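Long-range contacts in uncharacterized protein (Staphylococcus aureus subsp. aureus Mu50, PDB 4QPV), which is of unknown function but belongs to the DUF1672 family, with a unique fold built on a kinked-helix-beta-beta-beta repeat: residues 57-62 / 94-99; 67-72 / 79-84; 151-156 / 238-243; 232-237 / 280-285. All coordinates share one frame; numbering follows the deposited sequence.

Contact 1: residues 57-62 / 94-99; sequences QFFMDN and ASIPFD
Helix 48-63 packs against the three-stranded antiparallel sheet formed by strands 67-75, 78-87 and 90-98, and here F58 and F59 of the helix meet A94, I96 and F98 of 90-98, an edge strand of the sheet within the chain. The local axes run 10.4 Å apart at an angle of 105°, so the helix lies across the strand, and the gap is bridged by side chains. I96 is central. Its CG1 lies anti to the backbone N (chi1 -177°), carrying CD1 over one face of the F58 ring, 3.9 Å from the ring centroid and 24° off the normal, which meets the criteria for a CH-pi contact; the offset brings it within 3.6 Å of CZ. The other branch, I96 CG2, sits between the N and the carbonyl carbon and touches the edge of the F59 ring at CE1 (3.9 Å). F59 CZ packs on A94 CB at 3.8 Å. F98 presents its ring edge to F58 CB, a looser approach. M118 and L121 of helix 116-133 also touch the buried F58. Its second face is taken by N62, one helical turn on: the amide is held by L109 O and S111 N, and ND2 lies 3.3 Å above the ring plane, over its centre. The same ND2 donates to F58 O at 3.0 Å, meeting that oxygen from the face opposite the backbone N of N62.

Contact 2: residues 67-72 / 79-84; sequences VKATNV and VEVFVH
V67 lays its CG2 methyl against V83, 3.7 Å from CB and 3.8 Å from CG1, the two valines crossing at a slant. With chi1 at -51°, CG2 of V67 is set between its own backbone N and carbonyl carbon, and this is the branch that reaches V83. A69 and V72 continue the same face of the sheet: A69 CB meets V81 CG1 at 3.8 Å, and V72 CG2 touches that same methyl more loosely, the two valines lying side by side. A52, I51 and F59 of helix 48-63 cover this row. The backbones form an antiparallel beta hairpin in which K68 and H84 are a hydrogen-bonded pair, each N bonded to the other's O. Beyond them the register slips by one residue at a classic beta bulge, where T70 and N71 both face F82. F82 O accepts a nearly straight bond from T70 N (2.8 Å, 171°), with the donor lying above the carbonyl plane, and a weak one from N71 N at 3.5 Å. Pairing resumes at F82 N, which donates to N71 O at 2.9 Å in the carbonyl plane. At the bulge, T70 CG2 packs on H84 CB at 3.8 Å while T70 OG1 bonds to M163 O. On the face opposite the valines, N71 CB lies beside F82 CB, the amide ND2 of N71 reaches K164 O, and the F82 ring meets F32 with planes at about 80°.

Contact 3: residues 151-156 / 238-243; sequences KYKYTG and IDEMID
E240 OE2 is approached by three waters that tie the helix residue to backbone oxygens of K151 and Y152 and, weakly, to the K153 side chain. One donates to it at 2.7 Å and also to K151 O; a second, likewise 2.7 Å from OE2, accepts a weak bond from K153 NZ; the third, near Y152 O, makes only a weak bond to OE2. The direct bond of the contact is shorter: Y152 OH donates to D243 OD2 at 2.6 Å. The oxygen lies in the plane of the ring, at its edge, yet the hydroxyl comes to it from well above the carboxylate plane, the two planes being 57° apart. With CG of Y152 anti to its carbonyl carbon (chi1 -66°), the phenol reaches the helix, and CE1 passes 3.4 Å from E240 O. At the root of the side chain, Y152 CB packs on the selenomethionine methyl M241 CE (3.9 Å), whose chain is bent at chi2 and chi3. K151 CG covers one ring face, and Y152 also stacks with F244. Thus the loop leading into strand 154-155 is joined to the kinked helix 234-249 through both polar and apolar groups. K151 NZ lies 4.2 Å from D243 OD2, beyond a salt bridge, and E240 OE1 is paired with K229, so lysines border both carboxylates and would probably favour their charged forms.

Contact 4: residues 232-237 / 280-285; sequences FTKDNT and EVIEVG
The first turn of helix 234-249 approaches the start of strand 282-285, with K234 CA 5.7 Å from I282 CA, and a capping box shapes that turn: N236 N donates to T233 OG1 (2.9 Å) and T233 N to N236 OD1 (3.0 Å). T237 OG1 adds a second bond to N236 OD1, in its carbonyl plane, whereas T233 N comes from above that plane. Against this turn lies I282, whose CD1 packs 3.5 Å from T237 CB and 3.9 Å from CE1 of the F232 ring. The K234 side chain runs antiparallel to that of I282, with CG 3.8 Å from I282 CG1; a bend at chi3 (81°) then brings its CE to 3.4 Å from V281 O. The aliphatic part of E280 meets K234 CD, and a water links E280 OE1 to K234 N. I282 pairs through its backbone with I264 of strand 259-265, and F232 also touches I264, so this end of the helix lies on both strands, with I238 touching I282 from the next turn.

The four contacts form two clusters on opposite sides of the chain's centre. Contacts 1 and 2 have centres 9 Å apart and share one antiparallel sheet: 67-72/79-84 is nested within the loop closed by 57-62/94-99, F98 N lies 2.8 Å from V79 O, and F59 CE1 packs on V83 CG2 at 3.6 Å. Contacts 3 and 4, also 9 Å apart between centres, both use helix 234-249, and their segments alternate along the chain; I238 CD1 and M241 CB each reach V284 CG2 at 3.8 Å. The closest approach between the clusters is that of contacts 2 and 3, 33 Å between centres and about 15 Å between nearest atoms, so the clusters do not touch.

Contact 1: residues 57-62 / 94-99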
loop_
_atom_site.group_PDB
_atom_site.type_symbol
_atom_site.label_atom_id
_atom_site.label_comp_id
_atom_site.label_asym_id
_atom_site.label_seq_id
_atom_site.Cartn_x
_atom_site.Cartn_y
_atom_site.Cartn_z
ATOM N N GLN A 57 -0.401 6.777 -17.794
ATOM C CA GLN A 57 0.567 7.682 -18.418
ATOM C C GLN A 57 1.319 8.482 -17.350
ATOM O O GLN A 57 2.526 8.677 -17.490
ATOM C CB GLN A 57 -0.132 8.647 -19.398
ATOM C CG GLN A 57 0.828 9.607 -20.131
ATOM C CD GLN A 57 0.087 10.647 -20.932
ATOM O OE1 GLN A 57 -1.145 10.724 -20.906
ATOM N NE2 GLN A 57 0.812 11.448 -21.711
ATOM N N PHE A 58 0.592 8.996 -16.327
ATOM C CA PHE A 58 1.208 9.786 -15.256
ATOM C C PHE A 58 2.375 9.018 -14.591
ATOM O O PHE A 58 3.454 9.586 -14.387
ATOM C CB PHE A 58 0.170 10.178 -14.190
ATOM C CG PHE A 58 0.729 11.059 -13.091
ATOM C CD1 PHE A 58 1.327 10.500 -11.964
ATOM C CD2 PHE A 58 0.614 12.445 -13.161
ATOM C CE1 PHE A 58 1.854 11.318 -10.950
ATOM C CE2 PHE A 58 1.136 13.261 -12.151
ATOM C CZ PHE A 58 1.752 12.694 -11.050
ATOM N N PHE A 59 2.152 7.756 -14.249
ATOM C CA PHE A 59 3.164 6.938 -13.570
ATOM C C PHE A 59 4.327 6.617 -14.488
ATOM O O PHE A 59 5.459 6.534 -14.005
ATOM C CB PHE A 59 2.544 5.666 -12.985
ATOM C CG PHE A 59 1.863 5.943 -11.668
ATOM C CD1 PHE A 59 0.558 6.428 -11.631
ATOM C CD2 PHE A 59 2.553 5.795 -10.464
ATOM C CE1 PHE A 59 -0.056 6.739 -10.406
ATOM C CE2 PHE A 59 1.952 6.136 -9.248
ATOM C CZ PHE A 59 0.654 6.606 -9.228
HETATM N N MSE A 60 4.076 6.489 -15.814
HETATM C CA MSE A 60 5.169 6.246 -16.754
HETATM C C MSE A 60 6.004 7.531 -16.900
HETATM O O MSE A 60 7.221 7.472 -16.768
HETATM C CB MSE A 60 4.663 5.737 -18.122
HETATM C CG MSE A 60 5.803 5.420 -19.123
HETATM SE SE MSE A 60 7.123 4.097 -18.476
HETATM C CE MSE A 60 6.051 2.500 -18.701
ATOM N N ASP A 61 5.345 8.692 -17.149
ATOM C CA ASP A 61 6.026 9.980 -17.314
ATOM C C ASP A 61 6.872 10.381 -16.092
ATOM O O ASP A 61 8.007 10.837 -16.252
ATOM C CB ASP A 61 5.003 11.093 -17.588
ATOM C CG ASP A 61 4.346 11.034 -18.960
ATOM O OD1 ASP A 61 4.876 10.320 -19.850
ATOM O OD2 ASP A 61 3.299 11.678 -19.138
ATOM N N ASN A 62 6.328 10.209 -14.892
ATOM C CA ASN A 62 6.993 10.677 -13.678
ATOM C C ASN A 62 7.879 9.657 -12.977
ATOM O O ASN A 62 8.884 10.065 -12.401
ATOM C CB ASN A 62 5.958 11.240 -12.681
ATOM C CG ASN A 62 5.336 12.511 -13.220
ATOM O OD1 ASN A 62 6.018 13.524 -13.412
ATOM N ND2 ASN A 62 4.080 12.441 -13.648
ATOM N N ALA A 94 -1.063 2.599 -5.587
ATOM C CA ALA A 94 -1.025 4.037 -5.351
ATOM C C ALA A 94 -2.229 4.661 -5.994
ATOM O O ALA A 94 -2.967 3.969 -6.698
ATOM C CB ALA A 94 0.260 4.613 -5.964
ATOM N N SER A 95 -2.445 5.960 -5.758
ATOM C CA SER A 95 -3.532 6.678 -6.426
ATOM C C SER A 95 -3.104 8.084 -6.742
ATOM O O SER A 95 -2.216 8.651 -6.079
ATOM C CB SER A 95 -4.823 6.658 -5.607
ATOM O OG SER A 95 -4.774 7.590 -4.538
ATOM N N ILE A 96 -3.741 8.656 -7.768
ATOM C CA ILE A 96 -3.452 10.010 -8.210
ATOM C C ILE A 96 -4.769 10.751 -8.457
ATOM O O ILE A 96 -5.613 10.209 -9.180
ATOM C CB ILE A 96 -2.517 10.023 -9.466
ATOM C CG1 ILE A 96 -2.146 11.453 -9.914
ATOM C CG2 ILE A 96 -3.056 9.188 -10.642
ATOM C CD1 ILE A 96 -1.162 12.193 -9.011
ATOM N N PRO A 97 -4.963 11.974 -7.915
ATOM C CA PRO A 97 -6.196 12.705 -8.251
ATOM C C PRO A 97 -6.013 13.470 -9.555
ATOM O O PRO A 97 -4.888 13.857 -9.905
ATOM C CB PRO A 97 -6.370 13.640 -7.055
ATOM C CG PRO A 97 -4.966 13.947 -6.619
ATOM C CD PRO A 97 -4.097 12.779 -7.013
ATOM N N PHE A 98 -7.116 13.725 -10.269
ATOM C CA PHE A 98 -7.094 14.555 -11.470
ATOM C C PHE A 98 -8.282 15.476 -11.515
ATOM O O PHE A 98 -9.344 15.113 -11.011
ATOM C CB PHE A 98 -7.164 13.677 -12.738
ATOM C CG PHE A 98 -5.981 12.827 -13.103
ATOM C CD1 PHE A 98 -4.720 13.397 -13.270
ATOM C CD2 PHE A 98 -6.150 11.492 -13.448
ATOM C CE1 PHE A 98 -3.632 12.618 -13.683
ATOM C CE2 PHE A 98 -5.079 10.736 -13.925
ATOM C CZ PHE A 98 -3.829 11.310 -14.051
ATOM N N ASP A 99 -8.158 16.606 -12.222
ATOM C CA ASP A 99 -9.320 17.454 -12.512
ATOM C C ASP A 99 -10.060 16.789 -13.673
ATOM O O ASP A 99 -9.464 15.977 -14.380
ATOM C CB ASP A 99 -8.890 18.888 -12.895
ATOM C CG ASP A 99 -8.216 19.663 -11.782
ATOM O OD1 ASP A 99 -8.540 19.411 -10.595
ATOM O OD2 ASP A 99 -7.369 20.522 -12.093
#

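Contact 2: residues 67-72 / 79-84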
loop_
_atom_site.group_PDB
_atom_site.type_symbol
_atom_site.label_atom_id
_atom_site.label_comp_id
_atom_site.label_asym_id
_atom_site.label_seq_id
_atom_site.Cartn_x
_atom_site.Cartn_y
_atom_site.Cartn_z
ATOM N N VAL A 67 2.235 0.770 -14.904
ATOM C CA VAL A 67 1.212 0.456 -13.893
ATOM C C VAL A 67 -0.086 0.124 -14.626
ATOM O O VAL A 67 -0.217 0.421 -15.823
ATOM C CB VAL A 67 1.008 1.595 -12.821
ATOM C CG1 VAL A 67 2.338 2.012 -12.212
ATOM C CG2 VAL A 67 0.295 2.825 -13.426
ATOM N N LYS A 68 -1.032 -0.460 -13.904
ATOM C CA LYS A 68 -2.360 -0.797 -14.414
ATOM C C LYS A 68 -3.436 -0.193 -13.483
ATOM O O LYS A 68 -3.412 -0.446 -12.282
ATOM C CB LYS A 68 -2.515 -2.333 -14.517
ATOM C CG LYS A 68 -3.823 -2.796 -15.155
ATOM C CD LYS A 68 -3.744 -2.799 -16.681
ATOM C CE LYS A 68 -5.030 -3.250 -17.331
ATOM N NZ LYS A 68 -5.068 -2.870 -18.772
ATOM N N ALA A 69 -4.395 0.572 -14.051
ATOM C CA ALA A 69 -5.493 1.125 -13.250
ATOM C C ALA A 69 -6.342 -0.010 -12.647
ATOM O O ALA A 69 -6.638 -0.995 -13.324
ATOM C CB ALA A 69 -6.377 2.027 -14.112
ATOM N N THR A 70 -6.697 0.118 -11.379
ATOM C CA THR A 70 -7.549 -0.871 -10.707
ATOM C C THR A 70 -8.904 -0.277 -10.356
ATOM O O THR A 70 -9.846 -1.018 -10.103
ATOM C CB THR A 70 -6.881 -1.377 -9.422
ATOM O OG1 THR A 70 -6.725 -0.261 -8.549
ATOM C CG2 THR A 70 -5.552 -2.064 -9.680
ATOM N N ASN A 71 -8.982 1.053 -10.261
ATOM C CA ASN A 71 -10.225 1.712 -9.886
ATOM C C ASN A 71 -10.214 3.146 -10.291
ATOM O O ASN A 71 -9.198 3.821 -10.146
ATOM C CB ASN A 71 -10.491 1.599 -8.358
ATOM C CG ASN A 71 -11.947 1.765 -7.969
ATOM O OD1 ASN A 71 -12.838 1.867 -8.821
ATOM N ND2 ASN A 71 -12.230 1.745 -6.671
ATOM N N VAL A 72 -11.355 3.624 -10.804
ATOM C CA VAL A 72 -11.497 5.027 -11.176
ATOM C C VAL A 72 -12.701 5.552 -10.437
ATOM O O VAL A 72 -13.809 5.017 -10.603
ATOM C CB VAL A 72 -11.598 5.241 -12.710
ATOM C CG1 VAL A 72 -11.907 6.702 -13.030
ATOM C CG2 VAL A 72 -10.313 4.793 -13.413
ATOM N N VAL A 79 -11.590 13.534 -10.172
ATOM C CA VAL A 79 -11.543 12.074 -10.172
ATOM C C VAL A 79 -10.234 11.614 -9.540
ATOM O O VAL A 79 -9.338 12.427 -9.268
ATOM C CB VAL A 79 -11.726 11.481 -11.599
ATOM C CG1 VAL A 79 -13.089 11.865 -12.188
ATOM C CG2 VAL A 79 -10.581 11.908 -12.535
ATOM N N GLU A 80 -10.138 10.319 -9.310
ATOM C CA GLU A 80 -8.954 9.686 -8.731
ATOM C C GLU A 80 -8.782 8.296 -9.328
ATOM O O GLU A 80 -9.762 7.561 -9.460
ATOM C CB GLU A 80 -9.072 9.624 -7.213
ATOM C CG GLU A 80 -7.821 9.107 -6.509
ATOM C CD GLU A 80 -7.903 9.286 -5.008
ATOM O OE1 GLU A 80 -8.935 9.803 -4.518
ATOM O OE2 GLU A 80 -6.927 8.918 -4.320
ATOM N N VAL A 81 -7.539 7.951 -9.699
ATOM C CA VAL A 81 -7.195 6.656 -10.298
ATOM C C VAL A 81 -6.310 5.883 -9.347
ATOM O O VAL A 81 -5.241 6.377 -8.987
ATOM C CB VAL A 81 -6.483 6.771 -11.679
ATOM C CG1 VAL A 81 -6.408 5.414 -12.382
ATOM C CG2 VAL A 81 -7.133 7.805 -12.568
ATOM N N PHE A 82 -6.728 4.673 -8.984
ATOM C CA PHE A 82 -5.957 3.752 -8.150
ATOM C C PHE A 82 -5.217 2.878 -9.148
ATOM O O PHE A 82 -5.813 2.498 -10.165
ATOM C CB PHE A 82 -6.893 2.940 -7.250
ATOM C CG PHE A 82 -7.434 3.738 -6.092
ATOM C CD1 PHE A 82 -8.410 4.720 -6.292
ATOM C CD2 PHE A 82 -6.974 3.513 -4.799
ATOM C CE1 PHE A 82 -8.889 5.476 -5.220
ATOM C CE2 PHE A 82 -7.458 4.272 -3.727
ATOM C CZ PHE A 82 -8.411 5.240 -3.944
ATOM N N VAL A 83 -3.932 2.614 -8.903
ATOM C CA VAL A 83 -3.109 1.821 -9.807
ATOM C C VAL A 83 -2.359 0.725 -9.033
ATOM O O VAL A 83 -2.082 0.880 -7.849
ATOM C CB VAL A 83 -2.110 2.686 -10.638
ATOM C CG1 VAL A 83 -2.825 3.747 -11.492
ATOM C CG2 VAL A 83 -1.026 3.329 -9.747
ATOM N N HIS A 84 -2.026 -0.361 -9.727
ATOM C CA HIS A 84 -1.182 -1.420 -9.206
ATOM C C HIS A 84 0.031 -1.517 -10.109
ATOM O O HIS A 84 -0.087 -1.493 -11.341
ATOM C CB HIS A 84 -1.906 -2.781 -9.090
ATOM C CG HIS A 84 -1.026 -3.879 -8.547
ATOM N ND1 HIS A 84 -0.641 -3.904 -7.217
ATOM C CD2 HIS A 84 -0.473 -4.947 -9.181
ATOM C CE1 HIS A 84 0.111 -4.990 -7.074
ATOM N NE2 HIS A 84 0.235 -5.653 -8.220
#

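Contact 3: residues 151-156 / 238-243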
loop_
_atom_site.group_PDB
_atom_site.type_symbol
_atom_site.label_atom_id
_atom_site.label_comp_id
_atom_site.label_asym_id
_atom_site.label_seq_id
_atom_site.Cartn_x
_atom_site.Cartn_y
_atom_site.Cartn_z
ATOM N N LYS A 151 -4.746 -20.685 13.668
ATOM C CA LYS A 151 -4.297 -20.748 15.055
ATOM C C LYS A 151 -4.613 -19.438 15.809
ATOM O O LYS A 151 -5.099 -19.514 16.933
ATOM C CB LYS A 151 -2.786 -21.044 15.131
ATOM C CG LYS A 151 -2.307 -21.299 16.568
ATOM C CD LYS A 151 -0.808 -21.448 16.692
ATOM C CE LYS A 151 -0.438 -21.803 18.118
ATOM N NZ LYS A 151 1.032 -21.709 18.342
ATOM N N TYR A 152 -4.311 -18.273 15.210
ATOM C CA TYR A 152 -4.501 -16.979 15.880
ATOM C C TYR A 152 -5.782 -16.259 15.467
ATOM O O TYR A 152 -5.992 -15.096 15.840
ATOM C CB TYR A 152 -3.268 -16.092 15.715
ATOM C CG TYR A 152 -2.077 -16.686 16.441
ATOM C CD1 TYR A 152 -2.041 -16.745 17.836
ATOM C CD2 TYR A 152 -1.013 -17.245 15.734
ATOM C CE1 TYR A 152 -0.962 -17.320 18.507
ATOM C CE2 TYR A 152 0.063 -17.843 16.395
ATOM C CZ TYR A 152 0.088 -17.870 17.782
ATOM O OH TYR A 152 1.155 -18.444 18.426
ATOM N N LYS A 153 -6.686 -17.001 14.800
ATOM C CA LYS A 153 -8.050 -16.598 14.498
ATOM C C LYS A 153 -8.142 -15.215 13.835
ATOM O O LYS A 153 -8.705 -14.275 14.411
ATOM C CB LYS A 153 -8.888 -16.623 15.796
ATOM C CG LYS A 153 -8.960 -18.008 16.449
ATOM C CD LYS A 153 -9.704 -17.959 17.761
ATOM C CE LYS A 153 -9.856 -19.326 18.420
ATOM N NZ LYS A 153 -8.556 -19.877 18.876
ATOM N N TYR A 154 -7.585 -15.091 12.637
ATOM C CA TYR A 154 -7.656 -13.831 11.903
ATOM C C TYR A 154 -7.756 -14.098 10.391
ATOM O O TYR A 154 -7.556 -15.216 9.914
ATOM C CB TYR A 154 -6.424 -12.905 12.223
ATOM C CG TYR A 154 -5.078 -13.474 11.802
ATOM C CD1 TYR A 154 -4.649 -13.412 10.469
ATOM C CD2 TYR A 154 -4.214 -14.033 12.738
ATOM C CE1 TYR A 154 -3.431 -13.967 10.073
ATOM C CE2 TYR A 154 -3.008 -14.622 12.348
ATOM C CZ TYR A 154 -2.607 -14.562 11.020
ATOM O OH TYR A 154 -1.415 -15.144 10.666
ATOM N N THR A 155 -8.048 -13.042 9.656
ATOM C CA THR A 155 -7.994 -12.955 8.195
ATOM C C THR A 155 -7.354 -11.624 7.892
ATOM O O THR A 155 -7.263 -10.759 8.770
ATOM C CB THR A 155 -9.413 -13.056 7.539
ATOM O OG1 THR A 155 -10.135 -11.860 7.824
ATOM C CG2 THR A 155 -10.212 -14.286 7.973
ATOM N N GLY A 156 -6.994 -11.409 6.646
ATOM C CA GLY A 156 -6.550 -10.089 6.236
ATOM C C GLY A 156 -7.689 -9.462 5.453
ATOM O O GLY A 156 -8.826 -9.943 5.497
ATOM N N ILE A 238 -4.932 -9.725 23.421
ATOM C CA ILE A 238 -3.546 -9.276 23.637
ATOM C C ILE A 238 -2.580 -10.467 23.861
ATOM O O ILE A 238 -1.514 -10.493 23.241
ATOM C CB ILE A 238 -3.385 -8.206 24.753
ATOM C CG1 ILE A 238 -1.913 -7.703 24.901
ATOM C CG2 ILE A 238 -3.952 -8.663 26.108
ATOM C CD1 ILE A 238 -1.313 -7.065 23.701
ATOM N N ASP A 239 -2.943 -11.434 24.718
ATOM C CA ASP A 239 -2.056 -12.575 24.987
ATOM C C ASP A 239 -1.768 -13.373 23.727
ATOM O O ASP A 239 -0.612 -13.705 23.477
ATOM C CB ASP A 239 -2.611 -13.489 26.068
ATOM C CG ASP A 239 -2.435 -12.851 27.415
ATOM O OD1 ASP A 239 -1.351 -13.042 28.025
ATOM O OD2 ASP A 239 -3.366 -12.149 27.862
ATOM N N GLU A 240 -2.792 -13.611 22.898
ATOM C CA GLU A 240 -2.599 -14.356 21.647
ATOM C C GLU A 240 -1.644 -13.626 20.701
ATOM O O GLU A 240 -0.807 -14.277 20.079
ATOM C CB GLU A 240 -3.947 -14.611 20.969
ATOM C CG GLU A 240 -4.715 -15.722 21.663
ATOM C CD GLU A 240 -6.196 -15.625 21.377
ATOM O OE1 GLU A 240 -6.891 -14.847 22.071
ATOM O OE2 GLU A 240 -6.641 -16.256 20.393
HETATM N N MSE A 241 -1.706 -12.273 20.668
HETATM C CA MSE A 241 -0.834 -11.450 19.820
HETATM C C MSE A 241 0.604 -11.446 20.360
HETATM O O MSE A 241 1.559 -11.545 19.574
HETATM C CB MSE A 241 -1.387 -10.031 19.647
HETATM C CG MSE A 241 -2.657 -10.006 18.758
HETATM SE SE MSE A 241 -2.335 -10.763 16.945
HETATM C CE MSE A 241 -3.133 -12.489 17.154
ATOM N N ILE A 242 0.756 -11.419 21.685
ATOM C CA ILE A 242 2.081 -11.513 22.303
ATOM C C ILE A 242 2.689 -12.855 21.907
ATOM O O ILE A 242 3.848 -12.909 21.523
ATOM C CB ILE A 242 2.005 -11.348 23.850
ATOM C CG1 ILE A 242 1.740 -9.864 24.228
ATOM C CG2 ILE A 242 3.283 -11.894 24.549
ATOM C CD1 ILE A 242 1.277 -9.681 25.733
ATOM N N ASP A 243 1.882 -13.920 21.956
ATOM C CA ASP A 243 2.364 -15.260 21.627
ATOM C C ASP A 243 2.727 -15.370 20.148
ATOM O O ASP A 243 3.789 -15.895 19.830
ATOM C CB ASP A 243 1.346 -16.331 22.030
ATOM C CG ASP A 243 1.897 -17.728 21.849
ATOM O OD1 ASP A 243 2.913 -18.056 22.512
ATOM O OD2 ASP A 243 1.306 -18.499 21.057
HETATM O O HOH W 1 -5.281 -18.336 19.305
HETATM O O HOH W 2 -6.472 -14.215 18.407
HETATM O O HOH W 3 -9.002 -17.293 21.034
#

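Contact 4: residues 232-237 / 280-285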
loop_
_atom_site.group_PDB
_atom_site.type_symbol
_atom_site.label_atom_id
_atom_site.label_comp_id
_atom_site.label_asym_id
_atom_site.label_seq_id
_atom_site.Cartn_x
_atom_site.Cartn_y
_atom_site.Cartn_z
ATOM N N PHE A 232 -14.385 -10.103 19.870
ATOM C CA PHE A 232 -13.046 -9.538 19.974
ATOM C C PHE A 232 -12.990 -8.338 20.913
ATOM O O PHE A 232 -13.819 -7.442 20.814
ATOM C CB PHE A 232 -12.526 -9.092 18.580
ATOM C CG PHE A 232 -11.257 -8.263 18.604
ATOM C CD1 PHE A 232 -10.006 -8.873 18.565
ATOM C CD2 PHE A 232 -11.314 -6.873 18.687
ATOM C CE1 PHE A 232 -8.840 -8.110 18.570
ATOM C CE2 PHE A 232 -10.143 -6.109 18.710
ATOM C CZ PHE A 232 -8.913 -6.733 18.665
ATOM N N THR A 233 -11.968 -8.296 21.775
ATOM C CA THR A 233 -11.627 -7.126 22.583
ATOM C C THR A 233 -10.110 -7.023 22.597
ATOM O O THR A 233 -9.443 -8.031 22.388
ATOM C CB THR A 233 -12.201 -7.172 24.017
ATOM O OG1 THR A 233 -11.501 -8.147 24.783
ATOM C CG2 THR A 233 -13.734 -7.357 24.081
ATOM N N LYS A 234 -9.558 -5.843 22.896
ATOM C CA LYS A 234 -8.105 -5.713 23.074
ATOM C C LYS A 234 -7.637 -6.619 24.241
ATOM O O LYS A 234 -6.639 -7.337 24.101
ATOM C CB LYS A 234 -7.686 -4.248 23.344
ATOM C CG LYS A 234 -7.775 -3.331 22.134
ATOM C CD LYS A 234 -7.582 -1.857 22.492
ATOM C CE LYS A 234 -6.128 -1.460 22.654
ATOM N NZ LYS A 234 -5.979 -0.053 23.122
ATOM N N ASP A 235 -8.392 -6.617 25.363
ATOM C CA ASP A 235 -8.057 -7.400 26.552
ATOM C C ASP A 235 -8.099 -8.920 26.306
ATOM O O ASP A 235 -7.286 -9.641 26.883
ATOM C CB ASP A 235 -8.988 -7.036 27.724
ATOM C CG ASP A 235 -8.719 -5.688 28.383
ATOM O OD1 ASP A 235 -7.743 -5.009 27.984
ATOM O OD2 ASP A 235 -9.472 -5.322 29.309
ATOM N N ASN A 236 -9.045 -9.422 25.477
ATOM C CA ASN A 236 -9.095 -10.888 25.295
ATOM C C ASN A 236 -8.249 -11.416 24.092
ATOM O O ASN A 236 -8.213 -12.629 23.859
ATOM C CB ASN A 236 -10.555 -11.407 25.230
ATOM C CG ASN A 236 -11.333 -11.100 23.956
ATOM O OD1 ASN A 236 -10.784 -10.814 22.883
ATOM N ND2 ASN A 236 -12.647 -11.160 24.057
ATOM N N THR A 237 -7.537 -10.543 23.378
ATOM C CA THR A 237 -6.737 -11.007 22.250
ATOM C C THR A 237 -5.255 -10.596 22.428
ATOM O O THR A 237 -4.410 -11.083 21.673
ATOM C CB THR A 237 -7.386 -10.501 20.924
ATOM O OG1 THR A 237 -8.760 -10.908 20.929
ATOM C CG2 THR A 237 -6.700 -11.055 19.644
ATOM N N GLU A 280 -9.882 0.392 16.054
ATOM C CA GLU A 280 -9.338 0.119 17.382
ATOM C C GLU A 280 -8.479 -1.123 17.243
ATOM O O GLU A 280 -8.971 -2.169 16.797
ATOM C CB GLU A 280 -10.452 -0.057 18.432
ATOM C CG GLU A 280 -9.910 -0.334 19.828
ATOM C CD GLU A 280 -10.946 -0.721 20.863
ATOM O OE1 GLU A 280 -11.347 -1.906 20.889
ATOM O OE2 GLU A 280 -11.327 0.152 21.675
ATOM N N VAL A 281 -7.195 -1.010 17.538
ATOM C CA VAL A 281 -6.313 -2.169 17.348
ATOM C C VAL A 281 -5.495 -2.494 18.563
ATOM O O VAL A 281 -5.239 -1.633 19.400
ATOM C CB VAL A 281 -5.327 -1.935 16.135
ATOM C CG1 VAL A 281 -6.071 -1.799 14.805
ATOM C CG2 VAL A 281 -4.407 -0.735 16.372
ATOM N N ILE A 282 -5.021 -3.730 18.594
ATOM C CA ILE A 282 -3.970 -4.230 19.457
ATOM C C ILE A 282 -2.710 -4.050 18.644
ATOM O O ILE A 282 -2.718 -4.418 17.461
ATOM C CB ILE A 282 -4.156 -5.729 19.835
ATOM C CG1 ILE A 282 -5.328 -5.954 20.767
ATOM C CG2 ILE A 282 -2.847 -6.322 20.412
ATOM C CD1 ILE A 282 -5.711 -7.417 20.844
ATOM N N GLU A 283 -1.630 -3.536 19.244
ATOM C CA GLU A 283 -0.356 -3.427 18.537
ATOM C C GLU A 283 0.723 -4.109 19.365
ATOM O O GLU A 283 0.845 -3.823 20.559
ATOM C CB GLU A 283 -0.000 -1.973 18.242
ATOM C CG GLU A 283 1.126 -1.812 17.235
ATOM C CD GLU A 283 1.425 -0.375 16.843
ATOM O OE1 GLU A 283 0.488 0.459 16.833
ATOM O OE2 GLU A 283 2.604 -0.087 16.535
ATOM N N VAL A 284 1.450 -5.058 18.758
ATOM C CA VAL A 284 2.565 -5.750 19.425
ATOM C C VAL A 284 3.792 -5.663 18.519
ATOM O O VAL A 284 3.727 -6.075 17.357
ATOM C CB VAL A 284 2.255 -7.218 19.831
ATOM C CG1 VAL A 284 3.479 -7.882 20.439
ATOM C CG2 VAL A 284 1.071 -7.303 20.796
ATOM N N GLY A 285 4.901 -5.145 19.055
ATOM C CA GLY A 285 6.142 -5.066 18.293
ATOM C C GLY A 285 6.715 -6.451 18.035
ATOM O O GLY A 285 6.600 -7.342 18.887
HETATM O O HOH W 4 -11.328 -3.541 23.081
#